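Local coordinates for AimR transcriptional regulator (PDB 5ZVV), which activates transcription of the phage aimX locus as a dimer, in the switch between lysis and lysogeny that the arbitrium peptide controls, at residues A[208-213]-A[235-240]. Numbering follows the deposited sequence.
Sequences LEARQH and GNTLIF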
ATOM      1  N   LEU A 208      21.085  10.486   3.025  1.00 21.97           N
ATOM      2  CA  LEU A 208      22.310   9.737   2.762  1.00 23.51           C
ATOM      3  C   LEU A 208      22.021   8.484   1.947  1.00 23.63           C
ATOM      4  O   LEU A 208      22.779   8.138   1.035  1.00 27.82           O
ATOM      5  CB  LEU A 208      23.000   9.370   4.077  1.00 30.25           C
ATOM      6  CG  LEU A 208      23.474  10.528   4.955  1.00 38.60           C
ATOM      7  CD1 LEU A 208      24.150  10.001   6.214  1.00 32.76           C
ATOM      8  CD2 LEU A 208      24.407  11.446   4.180  1.00 37.38           C
ATOM      9  N   GLU A 209      20.927   7.792   2.266  1.00 22.68           N
ATOM     10  CA  GLU A 209      20.535   6.611   1.504  1.00 26.41           C
ATOM     11  C   GLU A 209      20.221   6.969   0.053  1.00 26.42           C
ATOM     12  O   GLU A 209      20.647   6.270  -0.878  1.00 26.94           O
ATOM     13  CB  GLU A 209      19.331   5.962   2.183  1.00 24.80           C
ATOM     14  CG  GLU A 209      19.032   4.541   1.777  1.00 33.87           C
ATOM     15  CD  GLU A 209      17.985   3.915   2.680  1.00 37.57           C
ATOM     16  OE1 GLU A 209      17.782   4.435   3.799  1.00 32.50           O
ATOM     17  OE2 GLU A 209      17.362   2.915   2.271  1.00 36.93           O
ATOM     18  N   ALA A 210      19.485   8.064  -0.156  1.00 20.00           N
ATOM     19  CA  ALA A 210      19.153   8.492  -1.511  1.00 25.54           C
ATOM     20  C   ALA A 210      20.408   8.835  -2.304  1.00 23.28           C
ATOM     21  O   ALA A 210      20.537   8.455  -3.474  1.00 24.79           O
ATOM     22  CB  ALA A 210      18.205   9.689  -1.465  1.00 19.03           C
ATOM     23  N   ARG A 211      21.347   9.552  -1.680  1.00 21.89           N
ATOM     24  CA  ARG A 211      22.607   9.858  -2.349  1.00 25.37           C
ATOM     25  C   ARG A 211      23.388   8.587  -2.657  1.00 22.62           C
ATOM     26  O   ARG A 211      24.019   8.481  -3.715  1.00 26.15           O
ATOM     27  CB  ARG A 211      23.441  10.806  -1.488  1.00 26.99           C
ATOM     28  CG  ARG A 211      22.792  12.162  -1.260  1.00 22.04           C
ATOM     29  CD  ARG A 211      23.566  12.989  -0.244  1.00 19.00           C
ATOM     30  NE  ARG A 211      22.785  14.137   0.210  1.00 24.68           N
ATOM     31  CZ  ARG A 211      23.085  14.873   1.273  1.00 29.59           C
ATOM     32  NH1 ARG A 211      24.154  14.586   2.003  1.00 34.51           N
ATOM     33  NH2 ARG A 211      22.311  15.897   1.610  1.00 28.61           N
ATOM     34  N   GLN A 212      23.364   7.614  -1.742  1.00 25.54           N
ATOM     35  CA  GLN A 212      24.046   6.344  -1.982  1.00 25.26           C
ATOM     36  C   GLN A 212      23.499   5.658  -3.225  1.00 22.65           C
ATOM     37  O   GLN A 212      24.259   5.255  -4.116  1.00 20.21           O
ATOM     38  CB  GLN A 212      23.897   5.428  -0.769  1.00 32.69           C
ATOM     39  CG  GLN A 212      24.790   5.762   0.407  1.00 33.82           C
ATOM     40  CD  GLN A 212      24.548   4.838   1.589  1.00 46.74           C
ATOM     41  OE1 GLN A 212      23.412   4.442   1.859  1.00 43.92           O
ATOM     42  NE2 GLN A 212      25.617   4.483   2.294  1.00 43.56           N
ATOM     43  N   HIS A 213      22.172   5.516  -3.300  1.00 25.48           N
ATOM     44  CA  HIS A 213      21.571   4.847  -4.450  1.00 21.54           C
ATOM     45  C   HIS A 213      21.817   5.628  -5.737  1.00 20.96           C
ATOM     46  O   HIS A 213      22.088   5.032  -6.787  1.00 18.44           O
ATOM     47  CB  HIS A 213      20.073   4.643  -4.216  1.00 22.01           C
ATOM     48  CG  HIS A 213      19.758   3.691  -3.104  1.00 29.16           C
ATOM     49  ND1 HIS A 213      20.120   2.361  -3.138  1.00 29.86           N
ATOM     50  CD2 HIS A 213      19.108   3.873  -1.931  1.00 27.40           C
ATOM     51  CE1 HIS A 213      19.709   1.766  -2.031  1.00 29.77           C
ATOM     52  NE2 HIS A 213      19.093   2.662  -1.282  1.00 24.97           N
ATOM     53  N   GLY A 235      20.776  16.556  -6.257  1.00 21.95           N
ATOM     54  CA  GLY A 235      20.452  17.960  -6.075  1.00 20.88           C
ATOM     55  C   GLY A 235      19.217  18.163  -5.222  1.00 16.66           C
ATOM     56  O   GLY A 235      19.169  19.070  -4.390  1.00 20.64           O
ATOM     57  N   ASN A 236      18.205  17.311  -5.407  1.00 19.74           N
ATOM     58  CA  ASN A 236      17.010  17.407  -4.575  1.00 21.25           C
ATOM     59  C   ASN A 236      17.332  17.130  -3.111  1.00 22.18           C
ATOM     60  O   ASN A 236      16.772  17.773  -2.214  1.00 23.34           O
ATOM     61  CB  ASN A 236      15.931  16.448  -5.076  1.00 24.46           C
ATOM     62  CG  ASN A 236      15.313  16.899  -6.381  1.00 21.35           C
ATOM     63  OD1 ASN A 236      15.479  18.045  -6.792  1.00 23.45           O
ATOM     64  ND2 ASN A 236      14.590  16.001  -7.038  1.00 20.82           N
ATOM     65  N   THR A 237      18.234  16.184  -2.844  1.00 19.67           N
ATOM     66  CA  THR A 237      18.620  15.930  -1.460  1.00 27.50           C
ATOM     67  C   THR A 237      19.415  17.080  -0.863  1.00 26.25           C
ATOM     68  O   THR A 237      19.541  17.151   0.364  1.00 24.93           O
ATOM     69  CB  THR A 237      19.447  14.649  -1.330  1.00 19.15           C
ATOM     70  OG1 THR A 237      20.704  14.822  -1.996  1.00 21.22           O
ATOM     71  CG2 THR A 237      18.709  13.458  -1.914  1.00 20.17           C
ATOM     72  N   LEU A 238      19.961  17.971  -1.692  1.00 23.20           N
ATOM     73  CA  LEU A 238      20.744  19.093  -1.183  1.00 24.54           C
ATOM     74  C   LEU A 238      19.974  20.413  -1.124  1.00 28.45           C
ATOM     75  O   LEU A 238      20.579  21.450  -0.831  1.00 27.19           O
ATOM     76  CB  LEU A 238      22.004  19.272  -2.028  1.00 25.14           C
ATOM     77  CG  LEU A 238      23.035  18.148  -1.954  1.00 23.62           C
ATOM     78  CD1 LEU A 238      24.070  18.316  -3.055  1.00 20.46           C
ATOM     79  CD2 LEU A 238      23.696  18.133  -0.583  1.00 25.79           C
ATOM     80  N   ILE A 239      18.660  20.401  -1.366  1.00 27.36           N
ATOM     81  CA  ILE A 239      17.915  21.649  -1.564  1.00 26.37           C
ATOM     82  C   ILE A 239      17.988  22.540  -0.328  1.00 31.78           C
ATOM     83  O   ILE A 239      18.216  23.752  -0.431  1.00 25.98           O
ATOM     84  CB  ILE A 239      16.455  21.346  -1.953  1.00 26.09           C
ATOM     85  CG1 ILE A 239      16.378  20.822  -3.389  1.00 18.09           C
ATOM     86  CG2 ILE A 239      15.584  22.586  -1.792  1.00 24.77           C
ATOM     87  CD1 ILE A 239      14.983  20.418  -3.814  1.00 16.87           C
ATOM     88  N   PHE A 240      17.797  21.964   0.857  1.00 28.76           N
ATOM     89  CA  PHE A 240      17.727  22.748   2.082  1.00 26.60           C
ATOM     90  C   PHE A 240      19.050  22.818   2.834  1.00 24.36           C
ATOM     91  O   PHE A 240      19.104  23.437   3.900  1.00 29.45           O
ATOM     92  CB  PHE A 240      16.640  22.185   3.002  1.00 25.95           C
ATOM     93  CG  PHE A 240      15.280  22.150   2.371  1.00 29.48           C
ATOM     94  CD1 PHE A 240      14.471  23.274   2.369  1.00 32.75           C
ATOM     95  CD2 PHE A 240      14.816  20.995   1.765  1.00 31.31           C
ATOM     96  CE1 PHE A 240      13.220  23.246   1.781  1.00 36.64           C
ATOM     97  CE2 PHE A 240      13.567  20.957   1.178  1.00 36.06           C
ATOM     98  CZ  PHE A 240      12.766  22.084   1.184  1.00 34.73           C
TER
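Ala210, a buried residue near the start of helix 207-220, meets Thr237 at the end of helix 224-237 methyl to methyl, Ala210 CB lying 3.8 Å from Thr237 CG2. One residue on, Arg211 supplies the polar half of the contact. Arg211 CA and Thr237 CA are the closest pair of the two backbones, 7.3 Å apart, and the arginine CB does not point straight at the partner helix; the side chain runs extended from CG to NE (chi2 172°, chi3 -166°) and carries the guanidinium across to it. The aliphatic part passes the threonine hydroxyl on the way, with Arg211 CG 3.5 Å from Thr237 OG1. The guanidinium then grips Thr237 side-on through two nitrogens. Arg211 NE donates to Thr237 OG1 at 3.1 Å, and Arg211 NH2 donates to the backbone oxygen Thr237 O at a longer 3.3 Å. Both N-H...O angles are 160° and both oxygens lie close to the guanidinium plane, but NH2 sits well above the plane of the Thr237 carbonyl, not on a lone pair. Thr237 OG1 is shared with Ile234 O, one turn back in the same helix, a second bond that would steady the hydroxyl. Leu238, the first residue to leave helical geometry, lays CD2 over one face of the guanidinium, 3.4 Å from Arg211 NH2 and offset toward the rim. Arg211 NH2 also forms a salt bridge with Glu241 in the loop that leads to helix 243-252, so two bonds and a charge pair limit rotation of the group. The arginine thus binds the C-terminal end of the neighbouring helix, where the helix dipole would probably add to the attraction. Helices 207-220 and 224-237 follow each other across a short turn, the packing of a helical hairpin in the TPR-like array of AimR.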